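Local coordinates for broad specificity aminotransferase (Leishmania mexicana, PDB 4WB0), which probably transfers amino groups between L-aspartate, other amino acids and 2-oxo acids, with pyridoxal 5'-phosphate as cofactor and a relaxed choice of substrate, at residues A[72-77]-A[303-308]; A[87-92]-A[310-315]; A[142-147]-A[186-191]; A[159-162]-A[168-171]. All blocks are in the same frame, centred on the assembly; numbering follows the deposited sequence.

Interaction 1 (A[72-77]-A[303-308]); sequences NLNYEY and GARLAH. With CAC (cacodylate ion), chain D.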
# COMPACT_ATOMS: atom_id res chain seq x y z
N ASN A 72 18.41 6.75 -14.27
CA ASN A 72 17.32 7.69 -14.59
C ASN A 72 16.09 6.97 -15.16
O ASN A 72 15.62 7.28 -16.26
CB ASN A 72 17.78 8.75 -15.61
CG ASN A 72 18.91 9.64 -15.07
OD1 ASN A 72 18.72 10.40 -14.13
ND2 ASN A 72 20.09 9.55 -15.69
N LEU A 73 15.60 5.97 -14.46
CA LEU A 73 14.29 5.48 -14.75
C LEU A 73 13.32 6.64 -14.42
O LEU A 73 13.67 7.62 -13.71
CB LEU A 73 14.01 4.20 -13.96
CG LEU A 73 15.08 3.10 -14.20
CD1 LEU A 73 14.68 1.87 -13.48
CD2 LEU A 73 15.25 2.75 -15.65
N ASN A 74 12.12 6.54 -14.96
CA ASN A 74 11.13 7.59 -14.80
C ASN A 74 10.26 7.22 -13.57
O ASN A 74 10.54 6.23 -12.88
CB ASN A 74 10.28 7.74 -16.09
CG ASN A 74 9.48 6.44 -16.45
OD1 ASN A 74 8.93 5.75 -15.57
ND2 ASN A 74 9.45 6.09 -17.79
N TYR A 75 9.24 8.04 -13.31
CA TYR A 75 8.32 7.80 -12.17
C TYR A 75 6.93 7.51 -12.59
O TYR A 75 5.98 7.76 -11.81
CB TYR A 75 8.28 8.99 -11.24
CG TYR A 75 9.63 9.31 -10.66
CD1 TYR A 75 10.10 8.64 -9.55
CD2 TYR A 75 10.42 10.25 -11.24
CE1 TYR A 75 11.37 8.92 -9.00
CE2 TYR A 75 11.70 10.54 -10.73
CZ TYR A 75 12.16 9.88 -9.61
OH TYR A 75 13.42 10.19 -9.10
N GLU A 76 6.77 6.97 -13.79
CA GLU A 76 5.46 6.76 -14.34
C GLU A 76 4.81 5.60 -13.55
O GLU A 76 5.51 4.75 -13.00
CB GLU A 76 5.53 6.46 -15.85
CG GLU A 76 6.09 7.62 -16.63
CD GLU A 76 5.26 8.89 -16.45
OE1 GLU A 76 4.03 8.84 -16.66
OE2 GLU A 76 5.85 9.96 -16.16
N TYR A 77 3.50 5.62 -13.46
CA TYR A 77 2.80 4.51 -12.82
C TYR A 77 3.31 3.14 -13.28
O TYR A 77 3.36 2.88 -14.47
CB TYR A 77 1.32 4.52 -13.17
CG TYR A 77 0.47 5.59 -12.51
CD1 TYR A 77 0.37 5.70 -11.12
CD2 TYR A 77 -0.24 6.47 -13.27
CE1 TYR A 77 -0.43 6.68 -10.54
CE2 TYR A 77 -1.04 7.46 -12.70
CZ TYR A 77 -1.14 7.54 -11.34
OH TYR A 77 -1.92 8.54 -10.80
N GLY A 303 11.50 0.31 -3.94
CA GLY A 303 11.98 -0.90 -3.32
C GLY A 303 12.09 -2.10 -4.28
O GLY A 303 13.01 -2.92 -4.22
N ALA A 304 11.12 -2.23 -5.17
CA ALA A 304 11.18 -3.31 -6.12
C ALA A 304 12.31 -3.10 -7.13
O ALA A 304 12.90 -4.06 -7.58
CB ALA A 304 9.90 -3.44 -6.83
N ARG A 305 12.53 -1.86 -7.53
CA ARG A 305 13.66 -1.57 -8.46
C ARG A 305 15.00 -1.89 -7.82
O ARG A 305 15.86 -2.55 -8.42
CB ARG A 305 13.60 -0.13 -8.89
CG ARG A 305 12.46 0.14 -9.90
CD ARG A 305 12.39 1.60 -10.24
NE ARG A 305 11.46 1.79 -11.36
CZ ARG A 305 11.02 2.99 -11.73
NH1 ARG A 305 11.39 4.08 -11.06
NH2 ARG A 305 10.22 3.11 -12.78
N LEU A 306 15.18 -1.49 -6.56
CA LEU A 306 16.40 -1.82 -5.86
C LEU A 306 16.59 -3.36 -5.75
O LEU A 306 17.73 -3.90 -5.99
CB LEU A 306 16.46 -1.24 -4.43
CG LEU A 306 16.52 0.25 -4.28
CD1 LEU A 306 16.40 0.59 -2.74
CD2 LEU A 306 17.84 0.81 -4.85
N ALA A 307 15.55 -4.04 -5.32
CA ALA A 307 15.65 -5.48 -5.18
C ALA A 307 15.85 -6.19 -6.48
O ALA A 307 16.59 -7.21 -6.54
CB ALA A 307 14.42 -6.08 -4.48
N HIS A 308 15.26 -5.66 -7.55
CA HIS A 308 15.49 -6.33 -8.84
C HIS A 308 16.99 -6.27 -9.21
O HIS A 308 17.57 -7.25 -9.71
CB HIS A 308 14.65 -5.74 -9.98
CG HIS A 308 15.16 -6.12 -11.32
ND1 HIS A 308 15.95 -5.26 -12.08
CD2 HIS A 308 15.10 -7.29 -12.00
CE1 HIS A 308 16.33 -5.91 -13.17
NE2 HIS A 308 15.83 -7.13 -13.14
AS CAC D . -3.12 8.39 -7.26
O1 CAC D . -3.45 7.18 -6.04
O2 CAC D . -1.47 8.31 -7.83
C1 CAC D . -4.22 7.93 -8.82
C2 CAC D . -3.85 10.08 -6.59
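Arg305 closes on the backbone carbonyl of Asn74 with both of its end nitrogens. Its NH1 lies 2.9 Å from Asn74 O, and its NH2 lies 3.1 Å from that same oxygen. The oxygen sits at the edge of the guanidinium, near its plane. NH1 approaches almost in line with the C=O bond, while NH2 stands above the carbonyl plane. Both N-H...O angles fall short of straight, 148° and 139°, as one acceptor is shared. Leu73 covers one guanidinium face, its CB 3.8 Å above the plane of the Arg305 group. Leu73 CD1 comes within 3.9 Å of Arg305 NE, which is buried without a polar partner. Arg305 spans the gap from helix 301-312 because its chain is extended from CG to NE. The facing loop follows helix 59-71 and contains an Asx turn. There Asn74 OD1 accepts from Glu76 N at 3.1 Å, nearly straight at 165°. Further out, Leu68 of helix 59-71 packs on both Leu73 and Arg305. Glu76 forms a salt bridge with a basic side chain of the other subunit, and Tyr77 OH binds cacodylate, probably from the crystallisation liquor.

Interaction 2 (A[87-92]-A[310-315]); sequences IDEAVK and ILSNNE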
# COMPACT_ATOMS: atom_id res chain seq x y z
N ILE A 87 9.21 -8.90 -9.87
CA ILE A 87 8.32 -10.00 -9.57
C ILE A 87 8.90 -11.31 -10.04
O ILE A 87 9.00 -12.25 -9.24
CB ILE A 87 6.94 -9.80 -10.17
CG1 ILE A 87 6.24 -8.59 -9.54
CG2 ILE A 87 6.10 -11.04 -9.89
CD1 ILE A 87 5.03 -8.17 -10.40
N ASP A 88 9.34 -11.36 -11.29
CA ASP A 88 9.94 -12.56 -11.85
C ASP A 88 11.16 -13.04 -11.07
O ASP A 88 11.31 -14.25 -10.84
CB ASP A 88 10.34 -12.34 -13.33
CG ASP A 88 9.10 -12.18 -14.26
OD1 ASP A 88 7.93 -12.45 -13.83
OD2 ASP A 88 9.29 -11.79 -15.43
N GLU A 89 12.09 -12.15 -10.77
CA GLU A 89 13.25 -12.56 -10.00
C GLU A 89 12.87 -13.04 -8.59
O GLU A 89 13.48 -13.94 -8.03
CB GLU A 89 14.23 -11.40 -9.90
CG GLU A 89 14.89 -11.06 -11.25
CD GLU A 89 15.97 -12.05 -11.72
OE1 GLU A 89 16.51 -11.81 -12.84
OE2 GLU A 89 16.29 -13.06 -11.02
N ALA A 90 11.90 -12.38 -7.97
CA ALA A 90 11.51 -12.71 -6.62
C ALA A 90 10.88 -14.09 -6.52
O ALA A 90 11.19 -14.86 -5.58
CB ALA A 90 10.59 -11.64 -6.08
N VAL A 91 10.06 -14.44 -7.50
CA VAL A 91 9.42 -15.75 -7.51
C VAL A 91 10.48 -16.83 -7.81
O VAL A 91 10.47 -17.94 -7.27
CB VAL A 91 8.31 -15.76 -8.55
CG1 VAL A 91 7.86 -17.17 -8.80
CG2 VAL A 91 7.16 -14.86 -8.11
N LYS A 92 11.43 -16.47 -8.66
CA LYS A 92 12.51 -17.38 -8.95
C LYS A 92 13.38 -17.64 -7.73
O LYS A 92 13.91 -18.74 -7.58
CB LYS A 92 13.37 -16.84 -10.12
CG LYS A 92 12.86 -17.35 -11.46
CD LYS A 92 13.04 -16.35 -12.62
CE LYS A 92 14.50 -16.05 -12.89
NZ LYS A 92 14.66 -15.21 -14.13
N ILE A 310 19.58 -6.21 -7.33
CA ILE A 310 20.34 -7.07 -6.47
C ILE A 310 20.08 -8.54 -6.82
O ILE A 310 21.01 -9.33 -6.87
CB ILE A 310 20.00 -6.80 -5.01
CG1 ILE A 310 20.53 -5.38 -4.64
CG2 ILE A 310 20.62 -7.83 -4.12
CD1 ILE A 310 19.91 -4.83 -3.36
N LEU A 311 18.83 -8.91 -7.12
CA LEU A 311 18.53 -10.29 -7.50
C LEU A 311 19.09 -10.65 -8.85
O LEU A 311 19.55 -11.77 -9.08
CB LEU A 311 17.01 -10.51 -7.51
CG LEU A 311 16.36 -10.42 -6.13
CD1 LEU A 311 14.83 -10.18 -6.27
CD2 LEU A 311 16.63 -11.66 -5.40
N SER A 312 19.04 -9.70 -9.76
CA SER A 312 19.29 -10.00 -11.16
C SER A 312 20.78 -9.97 -11.51
O SER A 312 21.25 -10.79 -12.29
CB SER A 312 18.49 -9.03 -12.06
OG SER A 312 18.94 -9.10 -13.42
N ASN A 313 21.54 -9.04 -10.96
CA ASN A 313 22.94 -8.94 -11.35
C ASN A 313 23.79 -10.00 -10.68
O ASN A 313 23.68 -10.21 -9.51
CB ASN A 313 23.50 -7.56 -11.02
CG ASN A 313 24.92 -7.45 -11.41
OD1 ASN A 313 25.81 -7.68 -10.60
ND2 ASN A 313 25.16 -7.17 -12.70
N ASN A 314 24.62 -10.70 -11.43
CA ASN A 314 25.25 -11.85 -10.81
C ASN A 314 26.23 -11.49 -9.70
O ASN A 314 26.33 -12.23 -8.72
CB ASN A 314 25.94 -12.71 -11.86
CG ASN A 314 25.22 -14.03 -12.06
OD1 ASN A 314 25.77 -15.09 -11.77
ND2 ASN A 314 23.95 -13.97 -12.49
N GLU A 315 26.92 -10.36 -9.83
CA GLU A 315 27.84 -9.87 -8.79
C GLU A 315 27.10 -9.40 -7.53
O GLU A 315 27.49 -9.77 -6.41
CB GLU A 315 28.69 -8.72 -9.31
O HOH W 1 15.94 -9.64 -14.52
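Glu89 and Leu311 meet where segments 87-92 and 310-315 come closest, with Glu89 CB 3.8 Å from Leu311 CB. This is the tight part. Leu311 turns one methyl along the facing helix: its CD1 lies 3.9 Å from Glu89 CB and 4.0 Å from Ala90 N. Ala90 CB reaches the same methyl only more loosely. Leu311 also packs on Trp320 of helix 314-344, so it touches both that helix and helix 84-95.

The other side is looser and wetter. The Glu89 chain bends at its second torsion (chi2 -74°), which carries the carboxylate beside Ser312. There Glu89 OE1 lies 3.5 Å from Ser312 CB, a van der Waals approach. One water donates to Glu89 OE1 at 2.8 Å and has a weak bond to Ser312 OG at 3.2 Å.

Helix 301-312 ends at this point. Asn313 is the N-cap of helix 314-344: its OD1 accepts from Leu316 N and, weakly, from Glu315 N. Leu311 O is taken by Arg317, which ties the end of one helix to the start of the next.

Across the contact itself, the aliphatic CB of Glu89 serves the apolar packing. Its OE1 makes no direct hydrogen bond to segment 310-315. A water links it to Ser312 OG, firmly on the glutamate side and only weakly on the serine side.

Interaction 3 (A[142-147]-A[186-191]); sequences PNHYSI and VFLLHQ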
# COMPACT_ATOMS: atom_id res chain seq x y z
N PRO A 142 0.98 -12.28 16.20
CA PRO A 142 -0.40 -11.90 16.54
C PRO A 142 -1.08 -11.03 15.40
O PRO A 142 -2.32 -10.97 15.31
CB PRO A 142 -0.23 -11.12 17.85
CG PRO A 142 1.20 -10.50 17.73
CD PRO A 142 2.00 -11.54 16.99
N ASN A 143 -0.29 -10.48 14.48
CA ASN A 143 -0.86 -9.67 13.41
C ASN A 143 -1.48 -10.54 12.37
O ASN A 143 -2.37 -10.09 11.65
CB ASN A 143 0.20 -8.74 12.77
CG ASN A 143 -0.43 -7.51 12.02
OD1 ASN A 143 -1.52 -7.04 12.36
ND2 ASN A 143 0.29 -6.99 11.01
N HIS A 144 -1.03 -11.80 12.27
CA HIS A 144 -1.69 -12.72 11.39
C HIS A 144 -3.19 -12.81 11.66
O HIS A 144 -3.99 -12.81 10.71
CB HIS A 144 -1.17 -14.15 11.57
CG HIS A 144 0.00 -14.52 10.72
ND1 HIS A 144 0.67 -15.71 10.89
CD2 HIS A 144 0.58 -13.89 9.67
CE1 HIS A 144 1.64 -15.79 9.99
NE2 HIS A 144 1.60 -14.71 9.23
N TYR A 145 -3.56 -13.01 12.92
CA TYR A 145 -4.98 -13.08 13.26
C TYR A 145 -5.74 -11.82 12.79
O TYR A 145 -6.82 -11.91 12.21
CB TYR A 145 -5.15 -13.31 14.77
CG TYR A 145 -6.51 -13.79 15.20
CD1 TYR A 145 -7.66 -13.05 14.94
CD2 TYR A 145 -6.65 -14.98 15.92
CE1 TYR A 145 -8.92 -13.49 15.36
CE2 TYR A 145 -7.90 -15.44 16.35
CZ TYR A 145 -9.03 -14.70 16.07
OH TYR A 145 -10.27 -15.16 16.49
N SER A 146 -5.12 -10.64 13.00
CA SER A 146 -5.73 -9.35 12.64
C SER A 146 -5.94 -9.15 11.16
O SER A 146 -6.97 -8.65 10.72
CB SER A 146 -4.88 -8.17 13.15
OG SER A 146 -4.86 -8.16 14.54
N ILE A 147 -4.95 -9.52 10.38
CA ILE A 147 -5.00 -9.39 8.95
C ILE A 147 -6.10 -10.24 8.38
O ILE A 147 -6.89 -9.80 7.56
CB ILE A 147 -3.64 -9.80 8.38
CG1 ILE A 147 -2.55 -8.74 8.76
CG2 ILE A 147 -3.71 -9.99 6.89
CD1 ILE A 147 -1.12 -9.26 8.49
N VAL A 186 -8.32 -23.76 4.95
CA VAL A 186 -7.09 -22.97 4.63
C VAL A 186 -6.13 -23.05 5.81
O VAL A 186 -6.53 -22.82 6.94
CB VAL A 186 -7.42 -21.49 4.37
CG1 VAL A 186 -6.13 -20.69 4.02
CG2 VAL A 186 -8.47 -21.35 3.35
N PHE A 187 -4.87 -23.33 5.53
CA PHE A 187 -3.82 -23.41 6.52
C PHE A 187 -2.75 -22.39 6.14
O PHE A 187 -2.16 -22.49 5.07
CB PHE A 187 -3.21 -24.82 6.57
CG PHE A 187 -4.03 -25.77 7.36
CD1 PHE A 187 -5.20 -26.27 6.85
CD2 PHE A 187 -3.68 -26.06 8.67
CE1 PHE A 187 -6.02 -27.11 7.64
CE2 PHE A 187 -4.49 -26.87 9.45
CZ PHE A 187 -5.65 -27.40 8.93
N LEU A 188 -2.51 -21.47 7.06
CA LEU A 188 -1.42 -20.50 6.97
C LEU A 188 -0.19 -21.04 7.67
O LEU A 188 -0.19 -21.16 8.89
CB LEU A 188 -1.85 -19.19 7.61
CG LEU A 188 -0.82 -18.06 7.45
CD1 LEU A 188 -0.70 -17.71 6.02
CD2 LEU A 188 -1.25 -16.85 8.31
N LEU A 189 0.77 -21.46 6.87
CA LEU A 189 1.99 -22.05 7.30
C LEU A 189 3.20 -21.13 7.14
O LEU A 189 3.32 -20.41 6.15
CB LEU A 189 2.28 -23.35 6.50
CG LEU A 189 1.24 -24.49 6.35
CD1 LEU A 189 1.70 -25.62 5.38
CD2 LEU A 189 1.02 -25.05 7.73
N HIS A 190 4.15 -21.23 8.08
CA HIS A 190 5.39 -20.48 8.00
C HIS A 190 6.39 -21.26 7.16
O HIS A 190 6.75 -22.37 7.48
CB HIS A 190 5.93 -20.24 9.39
CG HIS A 190 5.04 -19.38 10.23
ND1 HIS A 190 5.47 -18.25 10.87
CD2 HIS A 190 3.73 -19.51 10.54
CE1 HIS A 190 4.46 -17.69 11.52
NE2 HIS A 190 3.41 -18.46 11.37
N GLN A 191 6.86 -20.65 6.10
CA GLN A 191 7.68 -21.38 5.11
C GLN A 191 9.03 -21.81 5.66
O GLN A 191 9.52 -22.89 5.32
CB GLN A 191 7.88 -20.53 3.83
CG GLN A 191 8.21 -21.36 2.60
CD GLN A 191 9.67 -21.74 2.44
OE1 GLN A 191 9.99 -22.78 1.90
NE2 GLN A 191 10.55 -20.88 2.90
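His144 lays one ring face on Leu188. The preceding residue, Asn143, lies in the helix, and its O accepts from Ile147 N at 2.9 Å. His144 then points across to the strand. Leu188 CD2 stands 3.4 Å from the His144 ring centroid and only 9° off the ring normal, a CH-pi contact over the ring centre. The leucine offers this methyl with CG anti to its backbone N (chi1 -174°).

His190, two residues on in the strand, reaches His144 from the opposite direction. Its NE2 is 3.5 Å from His144 CE1 and lies near the plane of the His144 ring, at its edge. The planes are 65° apart, so the two rings meet obliquely.

The polar atoms have partners beyond the pair. Thr140 OG1 bonds to both His144 ND1 and His190 NE2. His144 NE2 bonds to Asp223. Asp223 probably corresponds to the aspartate that, in this family, pairs with the pyridine nitrogen of the cofactor, which would make His144 a second-shell residue of the active site.

Tyr145 turns away from the strand and packs on Leu136. Ile147 continues the helix and packs on Thr113 and Leu116 of helix 111-123. Helix 142-150 thus lies against the large mixed sheet and beside helix 111-123, while strand 186-190 runs parallel between strands 134-138 and 219-224.

Interaction 4 (A[159-162]-A[168-171]); sequences YAYY and GLDF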
# COMPACT_ATOMS: atom_id res chain seq x y z
N TYR A 159 -3.90 -24.62 14.71
CA TYR A 159 -3.32 -25.95 14.73
C TYR A 159 -2.19 -25.96 15.75
O TYR A 159 -1.38 -25.01 15.84
CB TYR A 159 -2.82 -26.40 13.33
CG TYR A 159 -1.83 -25.52 12.65
CD1 TYR A 159 -0.47 -25.70 12.83
CD2 TYR A 159 -2.25 -24.53 11.78
CE1 TYR A 159 0.45 -24.88 12.20
CE2 TYR A 159 -1.34 -23.71 11.13
CZ TYR A 159 0.01 -23.89 11.36
OH TYR A 159 0.89 -23.08 10.70
N ALA A 160 -2.13 -27.04 16.52
CA ALA A 160 -1.03 -27.23 17.44
C ALA A 160 0.28 -27.18 16.64
O ALA A 160 0.35 -27.64 15.49
CB ALA A 160 -1.18 -28.54 18.16
N TYR A 161 1.30 -26.59 17.25
CA TYR A 161 2.56 -26.49 16.55
C TYR A 161 3.68 -26.59 17.56
O TYR A 161 4.52 -27.48 17.45
CB TYR A 161 2.62 -25.19 15.78
CG TYR A 161 3.85 -25.07 14.94
CD1 TYR A 161 3.93 -25.72 13.73
CD2 TYR A 161 4.92 -24.31 15.36
CE1 TYR A 161 5.03 -25.64 12.96
CE2 TYR A 161 6.06 -24.22 14.59
CZ TYR A 161 6.10 -24.88 13.38
OH TYR A 161 7.21 -24.84 12.59
N TYR A 162 3.69 -25.70 18.53
CA TYR A 162 4.72 -25.71 19.55
C TYR A 162 4.26 -26.38 20.82
O TYR A 162 3.13 -26.18 21.27
CB TYR A 162 5.16 -24.29 19.85
CG TYR A 162 6.44 -24.13 20.64
CD1 TYR A 162 7.67 -24.45 20.06
CD2 TYR A 162 6.43 -23.60 21.93
CE1 TYR A 162 8.85 -24.27 20.77
CE2 TYR A 162 7.62 -23.42 22.65
CZ TYR A 162 8.83 -23.76 22.05
OH TYR A 162 10.05 -23.60 22.69
N GLY A 168 9.78 -27.64 22.01
CA GLY A 168 10.05 -28.13 20.68
C GLY A 168 8.78 -28.22 19.83
O GLY A 168 7.69 -27.81 20.23
N LEU A 169 8.94 -28.77 18.64
CA LEU A 169 7.82 -29.03 17.77
C LEU A 169 6.85 -30.08 18.30
O LEU A 169 7.27 -31.15 18.77
CB LEU A 169 8.37 -29.48 16.42
CG LEU A 169 7.45 -29.36 15.22
CD1 LEU A 169 7.18 -27.88 14.95
CD2 LEU A 169 8.13 -30.07 14.03
N ASP A 170 5.55 -29.77 18.25
CA ASP A 170 4.54 -30.77 18.52
C ASP A 170 3.98 -31.29 17.19
O ASP A 170 2.87 -30.96 16.80
CB ASP A 170 3.39 -30.24 19.39
CG ASP A 170 2.37 -31.31 19.67
OD1 ASP A 170 2.68 -32.51 19.43
OD2 ASP A 170 1.26 -30.98 20.13
N PHE A 171 4.73 -32.16 16.53
CA PHE A 171 4.36 -32.60 15.20
C PHE A 171 3.15 -33.50 15.19
O PHE A 171 2.30 -33.40 14.31
CB PHE A 171 5.54 -33.31 14.55
CG PHE A 171 5.33 -33.58 13.12
CD1 PHE A 171 5.03 -32.54 12.25
CD2 PHE A 171 5.32 -34.85 12.64
CE1 PHE A 171 4.79 -32.81 10.89
CE2 PHE A 171 5.09 -35.10 11.31
CZ PHE A 171 4.81 -34.10 10.45
O HOH W 2 1.00 -28.45 21.47
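Tyr161 meets Leu169 across a small beta hairpin, with Leu169 CD1 over one face of its ring. Tyr161 CB points away from segment 168-171, yet the ring swings back. CG is anti to the backbone N (chi1 -175°), which brings a ring face against the leucine methyl. Tyr161 CD1 and CE1 lie 4.1 Å and 3.7 Å from Leu169 CD1. Tyr161 CE2 and OH are each 3.8 Å from Leu169 CD1. CZ is the nearest ring atom to Leu169 CD1, at 3.6 Å. The methyl sits 18° off the ring normal, offset toward the rim, and makes a CH-pi contact. Tyr161 OH has Val199 O as its hydrogen-bond partner, and the ring stacks with His194.

Asp170 N donates to Tyr161 O at a short 2.6 Å, and the angle at its hydrogen is 166°. Tyr162 and Leu169 form an antiparallel, non-hydrogen-bonded pair. Tyr162 lays its ring obliquely by Gly168, with its CD1 3.4 Å from Gly168 O. Asp170 is the N-cap of helix 171-180, its OD1 accepting from Gly173 N.

Strand 168-169 is the outermost strand at this end of the mixed sheet. Strand 156-163 binds strand 134-138 on its inner side, while Leu169 packs on Gln205 of helix 203-215.

Interactions 1 and 2 share helix 301-312 and touch, His308 CD2 lying 3.8 Å from Glu89 CG. Interactions 1, 2 and 4 are partly buried; interaction 3 alone is buried. The first rests on a charged group gripping a backbone oxygen near the subunit boundary; the second on apolar contact and one water. Interaction 3 uses aromatic and aliphatic groups, with its polar atoms bonded outside the pair. Interaction 4 lies at the sheet edge and adds a backbone bond across the hairpin. Interactions 3 and 4 reach the same sheet and meet through a probable hydrogen bond from Tyr159 OH to Leu188 O, 2.8 Å. Interactions 1 and 4 lie on opposite sides of the chain's centre, their centres about 42 Å apart.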